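PDB 2WBM: ribosome maturation protein SDO1 homolog, which probably takes part in ribosome maturation as a flexible, RNA-binding archaeal member of the SBDS family. Local coordinates for residues A[37-42]-A[85-90]; A[111-116]-A[157-162]; A[119-124]-A[145-150]. One frame throughout, in Å; residues are numbered along the deposited sequence.

Contact 1. Residues A[37-42]-A[85-90]; sequences ERFEVL and RKVFET
Phe-39 and Phe-88 are brought together by matching first torsions: in each, CG lies beside the backbone N and anti to the carbonyl carbon (chi1 -64° and -59°). From strand 37-42 this throws the Phe-39 ring toward the helix, and from the last helical turn of 85-90 it sends the Phe-88 ring back toward the strand. The two rings meet as a T-shaped, edge-to-face pair, their centroids 5.1 Å apart and their planes at 87°. Phe-88 supplies the edge. Its CE2 stands over one face of Phe-39, nearer the rim than the middle, and comes within 3.7 Å of Phe-39 CG. The CE2 hydrogen is thus presented to the pi cloud, the weakly polar attraction that makes this geometry a frequent one between phenylalanines.

Val-87, the neighbour in sequence, widens the grip. Its CG2 reaches the far end of the Phe-39 ring, obliquely, at 3.7 Å from both CE2 and CZ. The other methyl of Val-87, CG1, leans over a face of the Phe-88 ring, so one valine touches both aromatics and probably helps to hold them in their mutual setting. No hydrogen bond joins the two segments here; the contact is wholly apolar. The helix then ends promptly, Glu-89 turning away with positive phi.

Further apolar groups complete the surroundings: Ile-100 of helix 93-103 touches Phe-39, while Val-96 and Val-99 of that helix, with Leu-32 of strand 28-34, touch Phe-88. Strand 37-43 is an outermost strand of a three-stranded antiparallel sheet. An aromatic from such a strand, met by the edge of a second aromatic at a helix end, is a worked example of helix-on-sheet packing, here within the N-terminal domain of the SBDS family.

Contact 2. Residues A[111-116]-A[157-162]; sequences EQRRQM and VDPFKT
Met-116 and Pro-159 carry the apolar part of this contact, where a helix meets a loop. Their backbones approach closely, with CA atoms 4.8 Å apart, and Met-116 CB rests against Pro-159 CB at 3.9 Å. On the preceding turn, Arg-113 lays the aliphatic root of its extended chain across the proline, its CG 4.0 Å from Pro-159 CG. At the far end of the methionine, CE approaches the edge of the Phe-160 ring near its plane, a looser touch of 4.4 Å to CD1.

Carbon-to-oxygen contacts form a second class. Met-116 CB lies 3.4 Å from Pro-159 O, and the bend at chi3 (82°) folds the terminal CE back to the same oxygen, also at 3.4 Å. That carbonyl also accepts a hydrogen bond from Lys-120, one turn further along the same helix.

Hydrogen bonding proper lies inside the loop. Asp-158 OD2 takes Phe-160 N from above the carboxylate plane at 2.8 Å, forming an Asx turn, and Lys-161 N on its anti side, almost straight at 170°. These two bonds probably help to fix the bend that presents Pro-159 to the helix.

The chemistry implies a division of labour: polar bonds shape the loop, residues 111-116 meet it by van der Waals fit around a proline, and the polar tie to the helix comes one turn on, from Lys-120.

Contact 3. Residues A[119-124]-A[145-150]; sequences DKRLKI and RIEKAM
Segments 119-124 and 145-150, both regular helix, run in more opposed than parallel directions and at a steep incline to each other, meeting through Arg-121 with Glu-147 and Ile-124 with Met-150. In the deposited conformer considered here, one of two for Arg-121, NH1 donates to Glu-147 OE2 at 2.8 Å with an N-H...O angle of 166°. The bond runs in the guanidinium plane and uses the anti lone pair of the oxygen, and the two flat groups are only 11° from coplanar. It is a single-point salt bridge, one nitrogen to one oxygen. The bend of Arg-121 at chi3 (77°) carries the guanidinium toward the acid, which reaches out on an extended chain.

A water braces the pair: it donates to Glu-147 OE2 at 2.9 Å and accepts a weak bond from Arg-121 NH2. Arg-121 NE is held by Glu-118 in a second salt bridge, which probably steadies the guanidinium.

Beneath this polar bridge, Met-150 points its CE at Ile-124 CG2, 4.2 Å away, and touches Val-170 of helix 163-174 as well. A partly exposed salt bridge beside buried aliphatic side chains thus joins helices 110-131 and 143-152 in domain II of the SBDS family.

In the fold
The three contacts divide between two parts of an elongated chain. Contact 1 belongs to the N-terminal domain, its centre about 31 Å from that of the chain, and closes before either of the others opens. Contacts 2 and 3 share helix 110-131, their centres about 14 Å apart, with contact 3 nested inside the loop that contact 2 closes. They touch directly where Lys-120 meets the loop 157-162 and where Val-157 packs beside Arg-121. Contact 1 lies about 26 Å from contact 2 and about 38 Å from contact 3, centre to centre, without touching either. The long helix thus links the N-terminal region to domain II.

Contact 1. Residues A[37-42]-A[85-90]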
loop_
_atom_site.group_PDB
_atom_site.type_symbol
_atom_site.label_atom_id
_atom_site.label_comp_id
_atom_site.label_asym_id
_atom_site.label_seq_id
_atom_site.Cartn_x
_atom_site.Cartn_y
_atom_site.Cartn_z
ATOM N N GLU A 37 -6.196 23.652 -24.391
ATOM C CA GLU A 37 -4.817 23.923 -23.986
ATOM C C GLU A 37 -4.401 23.049 -22.804
ATOM O O GLU A 37 -5.035 23.093 -21.750
ATOM C CB GLU A 37 -4.633 25.412 -23.632
ATOM C CG GLU A 37 -4.859 26.369 -24.803
ATOM C CD GLU A 37 -3.717 26.348 -25.845
ATOM O OE1 GLU A 37 -2.775 25.543 -25.693
ATOM O OE2 GLU A 37 -3.775 27.139 -26.817
ATOM N N ARG A 38 -3.322 22.276 -22.973
ATOM C CA ARG A 38 -2.771 21.454 -21.895
ATOM C C ARG A 38 -1.776 22.174 -20.986
ATOM O O ARG A 38 -0.965 22.987 -21.430
ATOM C CB ARG A 38 -2.072 20.217 -22.445
ATOM C CG ARG A 38 -3.006 19.261 -23.120
ATOM C CD ARG A 38 -2.244 18.150 -23.751
ATOM N NE ARG A 38 -3.150 17.281 -24.484
ATOM C CZ ARG A 38 -2.774 16.212 -25.177
ATOM N NH1 ARG A 38 -1.492 15.870 -25.236
ATOM N NH2 ARG A 38 -3.682 15.497 -25.817
ATOM N N PHE A 39 -1.892 21.861 -19.709
ATOM C CA PHE A 39 -0.984 22.277 -18.654
ATOM C C PHE A 39 -0.587 20.997 -17.945
ATOM O O PHE A 39 -1.452 20.174 -17.571
ATOM C CB PHE A 39 -1.683 23.225 -17.674
ATOM C CG PHE A 39 -2.115 24.536 -18.282
ATOM C CD1 PHE A 39 -1.294 25.665 -18.195
ATOM C CD2 PHE A 39 -3.355 24.650 -18.922
ATOM C CE1 PHE A 39 -1.693 26.886 -18.730
ATOM C CE2 PHE A 39 -3.769 25.852 -19.488
ATOM C CZ PHE A 39 -2.943 26.996 -19.385
ATOM N N GLU A 40 0.717 20.798 -17.788
ATOM C CA GLU A 40 1.251 19.531 -17.308
ATOM C C GLU A 40 2.327 19.779 -16.277
ATOM O O GLU A 40 3.093 20.750 -16.385
ATOM C CB GLU A 40 1.861 18.725 -18.447
ATOM C CG GLU A 40 0.796 18.304 -19.497
ATOM C CD GLU A 40 1.330 17.510 -20.657
ATOM O OE1 GLU A 40 2.561 17.260 -20.747
ATOM O OE2 GLU A 40 0.489 17.130 -21.505
ATOM N N VAL A 41 2.397 18.876 -15.305
ATOM C CA VAL A 41 3.490 18.882 -14.328
ATOM C C VAL A 41 4.088 17.491 -14.195
ATOM O O VAL A 41 3.418 16.499 -14.478
ATOM C CB VAL A 41 3.018 19.405 -12.929
ATOM C CG1 VAL A 41 2.787 20.920 -12.989
ATOM C CG2 VAL A 41 1.742 18.650 -12.424
ATOM N N LEU A 42 5.358 17.431 -13.801
ATOM C CA LEU A 42 6.067 16.169 -13.626
ATOM C C LEU A 42 6.038 15.851 -12.147
ATOM O O LEU A 42 6.472 16.673 -11.327
ATOM C CB LEU A 42 7.514 16.296 -14.101
ATOM C CG LEU A 42 7.639 16.360 -15.627
ATOM C CD1 LEU A 42 9.050 16.807 -16.049
ATOM C CD2 LEU A 42 7.320 14.974 -16.184
ATOM N N ARG A 85 -2.437 32.564 -15.594
ATOM C CA ARG A 85 -3.327 33.540 -14.957
ATOM C C ARG A 85 -4.723 33.475 -15.576
ATOM O O ARG A 85 -5.720 33.599 -14.872
ATOM C CB ARG A 85 -2.763 34.964 -15.050
ATOM C CG ARG A 85 -1.564 35.221 -14.138
ATOM C CD ARG A 85 -1.178 36.703 -14.088
ATOM N NE ARG A 85 -0.773 37.221 -15.401
ATOM C CZ ARG A 85 0.489 37.356 -15.811
ATOM N NH1 ARG A 85 1.499 37.013 -15.012
ATOM N NH2 ARG A 85 0.741 37.834 -17.029
ATOM N N LYS A 86 -4.794 33.293 -16.893
ATOM C CA LYS A 86 -6.085 33.201 -17.568
ATOM C C LYS A 86 -6.879 31.984 -17.071
ATOM O O LYS A 86 -8.066 32.093 -16.788
ATOM C CB LYS A 86 -5.902 33.158 -19.099
ATOM C CG LYS A 86 -7.194 33.109 -19.915
ATOM C CD LYS A 86 -7.941 34.432 -19.933
ATOM C CE LYS A 86 -9.089 34.387 -20.939
ATOM N NZ LYS A 86 -9.926 35.604 -20.867
ATOM N N VAL A 87 -6.206 30.847 -16.936
ATOM C CA VAL A 87 -6.868 29.574 -16.617
ATOM C C VAL A 87 -7.046 29.333 -15.114
ATOM O O VAL A 87 -8.122 28.907 -14.680
ATOM C CB VAL A 87 -6.130 28.391 -17.285
ATOM C CG1 VAL A 87 -6.620 27.023 -16.761
ATOM C CG2 VAL A 87 -6.300 28.485 -18.806
ATOM N N PHE A 88 -6.004 29.637 -14.337
ATOM C CA PHE A 88 -5.950 29.328 -12.905
ATOM C C PHE A 88 -6.071 30.556 -11.994
ATOM O O PHE A 88 -6.247 30.410 -10.779
ATOM C CB PHE A 88 -4.648 28.573 -12.581
ATOM C CG PHE A 88 -4.491 27.291 -13.333
ATOM C CD1 PHE A 88 -5.059 26.117 -12.850
ATOM C CD2 PHE A 88 -3.746 27.249 -14.513
ATOM C CE1 PHE A 88 -4.901 24.905 -13.548
ATOM C CE2 PHE A 88 -3.582 26.035 -15.233
ATOM C CZ PHE A 88 -4.165 24.868 -14.751
ATOM N N GLU A 89 -5.994 31.754 -12.575
ATOM C CA GLU A 89 -5.979 33.028 -11.808
ATOM C C GLU A 89 -4.723 33.179 -10.929
ATOM O O GLU A 89 -4.697 33.973 -9.993
ATOM C CB GLU A 89 -7.271 33.231 -10.995
ATOM C CG GLU A 89 -8.466 33.632 -11.844
ATOM C CD GLU A 89 -9.757 33.690 -11.047
ATOM O OE1 GLU A 89 -10.028 34.733 -10.412
ATOM O OE2 GLU A 89 -10.508 32.690 -11.068
ATOM N N THR A 90 -3.690 32.419 -11.268
ATOM C CA THR A 90 -2.390 32.473 -10.609
ATOM C C THR A 90 -1.325 31.932 -11.566
ATOM O O THR A 90 -1.610 31.059 -12.396
ATOM C CB THR A 90 -2.385 31.679 -9.267
ATOM O OG1 THR A 90 -1.068 31.667 -8.709
ATOM C CG2 THR A 90 -2.867 30.242 -9.455
#

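Contact 2. Residues A[111-116]-A[157-162]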
loop_
_atom_site.group_PDB
_atom_site.type_symbol
_atom_site.label_atom_id
_atom_site.label_comp_id
_atom_site.label_asym_id
_atom_site.label_seq_id
_atom_site.Cartn_x
_atom_site.Cartn_y
_atom_site.Cartn_z
ATOM N N GLU A 111 5.782 1.632 -20.785
ATOM C CA GLU A 111 6.615 0.924 -19.821
ATOM C C GLU A 111 6.183 1.205 -18.367
ATOM O O GLU A 111 6.164 0.291 -17.533
ATOM C CB GLU A 111 8.099 1.240 -20.037
ATOM C CG GLU A 111 9.030 0.485 -19.080
ATOM C CD GLU A 111 8.901 -1.052 -19.146
ATOM O OE1 GLU A 111 8.350 -1.611 -20.132
ATOM O OE2 GLU A 111 9.367 -1.711 -18.188
ATOM N N GLN A 112 5.830 2.454 -18.076
ATOM C CA GLN A 112 5.406 2.836 -16.726
ATOM C C GLN A 112 4.113 2.142 -16.337
ATOM O O GLN A 112 3.993 1.624 -15.223
ATOM C CB GLN A 112 5.214 4.351 -16.592
ATOM C CG GLN A 112 6.514 5.148 -16.482
ATOM C CD GLN A 112 6.252 6.644 -16.481
ATOM O OE1 GLN A 112 5.279 7.111 -17.073
ATOM N NE2 GLN A 112 7.126 7.403 -15.823
ATOM N N ARG A 113 3.150 2.125 -17.250
ATOM C CA ARG A 113 1.904 1.411 -16.975
ATOM C C ARG A 113 2.153 -0.071 -16.675
ATOM O O ARG A 113 1.578 -0.602 -15.709
ATOM C CB ARG A 113 0.899 1.562 -18.124
ATOM C CG ARG A 113 -0.471 0.926 -17.767
ATOM C CD ARG A 113 -1.439 1.057 -18.932
ATOM N NE ARG A 113 -2.808 0.665 -18.588
ATOM C CZ ARG A 113 -3.339 -0.539 -18.812
ATOM N NH1 ARG A 113 -2.622 -1.523 -19.355
ATOM N NH2 ARG A 113 -4.617 -0.758 -18.492
ATOM N N ARG A 114 2.994 -0.722 -17.492
ATOM C CA ARG A 114 3.289 -2.152 -17.316
ATOM C C ARG A 114 3.957 -2.406 -15.967
ATOM O O ARG A 114 3.547 -3.309 -15.217
ATOM C CB ARG A 114 4.186 -2.694 -18.440
ATOM C CG ARG A 114 4.565 -4.167 -18.253
ATOM C CD ARG A 114 5.735 -4.589 -19.123
ATOM N NE ARG A 114 7.016 -4.140 -18.587
ATOM C CZ ARG A 114 7.501 -4.507 -17.403
ATOM N NH1 ARG A 114 6.802 -5.313 -16.615
ATOM N NH2 ARG A 114 8.681 -4.058 -17.001
ATOM N N GLN A 115 4.979 -1.622 -15.658
ATOM C CA GLN A 115 5.717 -1.768 -14.410
ATOM C C GLN A 115 4.870 -1.466 -13.176
ATOM O O GLN A 115 4.951 -2.193 -12.180
ATOM C CB GLN A 115 6.960 -0.891 -14.437
ATOM C CG GLN A 115 8.018 -1.398 -15.408
ATOM C CD GLN A 115 9.434 -1.001 -15.017
ATOM O OE1 GLN A 115 10.092 -0.229 -15.718
ATOM N NE2 GLN A 115 9.907 -1.530 -13.890
ATOM N N MET A 116 4.058 -0.411 -13.252
ATOM C CA MET A 116 3.186 -0.013 -12.145
ATOM C C MET A 116 2.084 -1.034 -11.865
ATOM O O MET A 116 1.808 -1.343 -10.694
ATOM C CB MET A 116 2.604 1.382 -12.379
ATOM C CG MET A 116 3.682 2.485 -12.338
ATOM S SD MET A 116 3.123 4.058 -13.048
ATOM C CE MET A 116 2.228 4.790 -11.673
ATOM N N VAL A 157 -5.938 -4.714 -12.394
ATOM C CA VAL A 157 -5.255 -3.847 -11.447
ATOM C C VAL A 157 -4.945 -2.498 -12.133
ATOM O O VAL A 157 -4.493 -2.469 -13.279
ATOM C CB VAL A 157 -3.978 -4.530 -10.891
ATOM C CG1 VAL A 157 -3.076 -3.549 -10.139
ATOM C CG2 VAL A 157 -4.353 -5.718 -9.983
ATOM N N ASP A 158 -5.233 -1.400 -11.442
ATOM C CA ASP A 158 -4.929 -0.060 -11.956
ATOM C C ASP A 158 -3.462 0.263 -11.719
ATOM O O ASP A 158 -2.927 -0.042 -10.652
ATOM C CB ASP A 158 -5.789 0.982 -11.248
ATOM C CG ASP A 158 -5.751 2.323 -11.940
ATOM O OD1 ASP A 158 -6.460 2.456 -12.954
ATOM O OD2 ASP A 158 -4.999 3.224 -11.496
ATOM N N PRO A 159 -2.801 0.926 -12.693
ATOM C CA PRO A 159 -1.406 1.322 -12.484
ATOM C C PRO A 159 -1.216 2.415 -11.410
ATOM O O PRO A 159 -0.153 2.481 -10.786
ATOM C CB PRO A 159 -1.002 1.887 -13.857
ATOM C CG PRO A 159 -2.322 2.341 -14.471
ATOM C CD PRO A 159 -3.272 1.257 -14.054
ATOM N N PHE A 160 -2.230 3.256 -11.191
ATOM C CA PHE A 160 -2.028 4.499 -10.437
ATOM C C PHE A 160 -2.676 4.537 -9.052
ATOM O O PHE A 160 -2.064 5.024 -8.092
ATOM C CB PHE A 160 -2.481 5.709 -11.270
ATOM C CG PHE A 160 -2.277 7.041 -10.583
ATOM C CD1 PHE A 160 -1.002 7.604 -10.482
ATOM C CD2 PHE A 160 -3.360 7.733 -10.031
ATOM C CE1 PHE A 160 -0.802 8.827 -9.838
ATOM C CE2 PHE A 160 -3.177 8.958 -9.393
ATOM C CZ PHE A 160 -1.888 9.515 -9.299
ATOM N N LYS A 161 -3.919 4.067 -8.957
ATOM C CA LYS A 161 -4.651 4.060 -7.690
ATOM C C LYS A 161 -3.811 3.401 -6.606
ATOM O O LYS A 161 -3.128 2.419 -6.862
ATOM C CB LYS A 161 -5.966 3.298 -7.839
ATOM C CG LYS A 161 -6.982 3.989 -8.730
ATOM C CD LYS A 161 -8.282 3.219 -8.749
ATOM C CE LYS A 161 -9.235 3.771 -9.796
ATOM N NZ LYS A 161 -10.425 2.883 -9.907
ATOM N N THR A 162 -3.853 3.947 -5.397
ATOM C CA THR A 162 -3.042 3.388 -4.308
ATOM C C THR A 162 -3.379 1.920 -4.030
ATOM O O THR A 162 -4.519 1.468 -4.227
ATOM C CB THR A 162 -3.186 4.189 -3.021
ATOM O OG1 THR A 162 -4.540 4.107 -2.562
ATOM C CG2 THR A 162 -2.798 5.670 -3.247
#

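Contact 3. Residues A[119-124]-A[145-150]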
loop_
_atom_site.group_PDB
_atom_site.type_symbol
_atom_site.label_atom_id
_atom_site.label_comp_id
_atom_site.label_asym_id
_atom_site.label_seq_id
_atom_site.Cartn_x
_atom_site.Cartn_y
_atom_site.Cartn_z
ATOM N N ASP A 119 3.798 -4.090 -10.233
ATOM C CA ASP A 119 4.186 -3.745 -8.871
ATOM C C ASP A 119 2.968 -3.747 -7.941
ATOM O O ASP A 119 3.011 -4.358 -6.857
ATOM C CB ASP A 119 4.882 -2.383 -8.835
ATOM C CG ASP A 119 5.287 -1.964 -7.415
ATOM O OD1 ASP A 119 6.225 -2.573 -6.844
ATOM O OD2 ASP A 119 4.655 -1.027 -6.872
ATOM N N LYS A 120 1.896 -3.072 -8.359
ATOM C CA LYS A 120 0.697 -2.991 -7.539
ATOM C C LYS A 120 -0.024 -4.326 -7.429
ATOM O O LYS A 120 -0.523 -4.659 -6.359
ATOM C CB LYS A 120 -0.232 -1.868 -8.003
ATOM C CG LYS A 120 0.402 -0.500 -7.724
ATOM C CD LYS A 120 -0.555 0.630 -7.853
ATOM C CE LYS A 120 0.087 1.945 -7.387
ATOM N NZ LYS A 120 1.108 2.445 -8.368
ATOM N N ARG A 121 -0.047 -5.098 -8.518
ATOM C CA ARG A 121 -0.660 -6.433 -8.515
ATOM C C ARG A 121 -0.055 -7.287 -7.398
ATOM O O ARG A 121 -0.772 -7.886 -6.590
ATOM C CB ARG A 121 -0.462 -7.114 -9.878
ATOM C CG ARG A 121 -1.161 -8.459 -10.037
ATOM C CD ARG A 121 -0.820 -9.120 -11.377
ATOM N NE ARG A 121 0.510 -9.721 -11.359
ATOM C CZ ARG A 121 0.779 -10.942 -10.905
ATOM N NH1 ARG A 121 -0.195 -11.719 -10.449
ATOM N NH2 ARG A 121 2.025 -11.391 -10.922
ATOM N N LEU A 122 1.275 -7.335 -7.348
ATOM C CA LEU A 122 1.944 -8.143 -6.328
ATOM C C LEU A 122 1.659 -7.621 -4.920
ATOM O O LEU A 122 1.402 -8.407 -4.009
ATOM C CB LEU A 122 3.456 -8.251 -6.586
ATOM C CG LEU A 122 4.244 -9.083 -5.549
ATOM C CD1 LEU A 122 3.806 -10.563 -5.504
ATOM C CD2 LEU A 122 5.760 -8.972 -5.746
ATOM N N LYS A 123 1.686 -6.298 -4.747
ATOM C CA LYS A 123 1.445 -5.703 -3.426
ATOM C C LYS A 123 0.009 -5.963 -2.953
ATOM O O LYS A 123 -0.219 -6.240 -1.768
ATOM C CB LYS A 123 1.762 -4.204 -3.443
ATOM C CG LYS A 123 3.243 -3.931 -3.544
ATOM C CD LYS A 123 3.540 -2.461 -3.719
ATOM C CE LYS A 123 5.045 -2.226 -3.641
ATOM N NZ LYS A 123 5.417 -0.917 -4.257
ATOM N N ILE A 124 -0.938 -5.911 -3.886
ATOM C CA ILE A 124 -2.347 -6.196 -3.578
ATOM C C ILE A 124 -2.512 -7.660 -3.154
ATOM O O ILE A 124 -3.176 -7.949 -2.150
ATOM C CB ILE A 124 -3.290 -5.874 -4.772
ATOM C CG1 ILE A 124 -3.421 -4.358 -4.980
ATOM C CG2 ILE A 124 -4.688 -6.480 -4.560
ATOM C CD1 ILE A 124 -3.873 -3.978 -6.432
ATOM N N ARG A 145 -3.443 -18.510 -3.841
ATOM C CA ARG A 145 -4.895 -18.695 -3.867
ATOM C C ARG A 145 -5.613 -17.385 -4.174
ATOM O O ARG A 145 -6.598 -17.368 -4.936
ATOM C CB ARG A 145 -5.407 -19.277 -2.544
ATOM C CG ARG A 145 -6.854 -19.757 -2.589
ATOM C CD ARG A 145 -6.967 -20.986 -3.476
ATOM N NE ARG A 145 -8.325 -21.264 -3.943
ATOM C CZ ARG A 145 -8.933 -20.631 -4.948
ATOM N NH1 ARG A 145 -8.330 -19.632 -5.586
ATOM N NH2 ARG A 145 -10.163 -20.985 -5.300
ATOM N N ILE A 146 -5.112 -16.301 -3.581
ATOM C CA ILE A 146 -5.622 -14.959 -3.830
ATOM C C ILE A 146 -5.421 -14.611 -5.304
ATOM O O ILE A 146 -6.323 -14.091 -5.956
ATOM C CB ILE A 146 -4.914 -13.899 -2.939
ATOM C CG1 ILE A 146 -5.128 -14.177 -1.437
ATOM C CG2 ILE A 146 -5.359 -12.483 -3.307
ATOM C CD1 ILE A 146 -6.562 -14.422 -1.029
ATOM N N GLU A 147 -4.228 -14.894 -5.816
ATOM C CA GLU A 147 -3.908 -14.636 -7.216
ATOM C C GLU A 147 -4.877 -15.376 -8.149
ATOM O O GLU A 147 -5.371 -14.800 -9.124
ATOM C CB GLU A 147 -2.465 -15.050 -7.516
ATOM C CG GLU A 147 -2.011 -14.751 -8.933
ATOM C CD GLU A 147 -0.570 -15.150 -9.174
ATOM O OE1 GLU A 147 -0.156 -16.229 -8.700
ATOM O OE2 GLU A 147 0.154 -14.386 -9.839
ATOM N N LYS A 148 -5.143 -16.644 -7.842
ATOM C CA LYS A 148 -6.050 -17.454 -8.647
ATOM C C LYS A 148 -7.465 -16.884 -8.644
ATOM O O LYS A 148 -8.127 -16.867 -9.682
ATOM C CB LYS A 148 -6.035 -18.917 -8.182
ATOM C CG LYS A 148 -4.894 -19.758 -8.775
ATOM C CD LYS A 148 -3.694 -18.887 -9.166
ATOM C CE LYS A 148 -2.361 -19.531 -8.824
ATOM N NZ LYS A 148 -1.357 -18.465 -8.512
ATOM N N ALA A 149 -7.908 -16.410 -7.479
ATOM C CA ALA A 149 -9.221 -15.774 -7.327
ATOM C C ALA A 149 -9.335 -14.493 -8.164
ATOM O O ALA A 149 -10.358 -14.255 -8.799
ATOM C CB ALA A 149 -9.498 -15.465 -5.854
ATOM N N MET A 150 -8.283 -13.684 -8.159
ATOM C CA MET A 150 -8.252 -12.457 -8.957
ATOM C C MET A 150 -8.392 -12.767 -10.448
ATOM O O MET A 150 -9.114 -12.068 -11.176
ATOM C CB MET A 150 -6.973 -11.679 -8.678
ATOM C CG MET A 150 -6.941 -11.077 -7.285
ATOM S SD MET A 150 -5.321 -10.428 -6.840
ATOM C CE MET A 150 -5.212 -9.003 -7.936
HETATM O O HOH W 1 2.509 -13.190 -8.539
#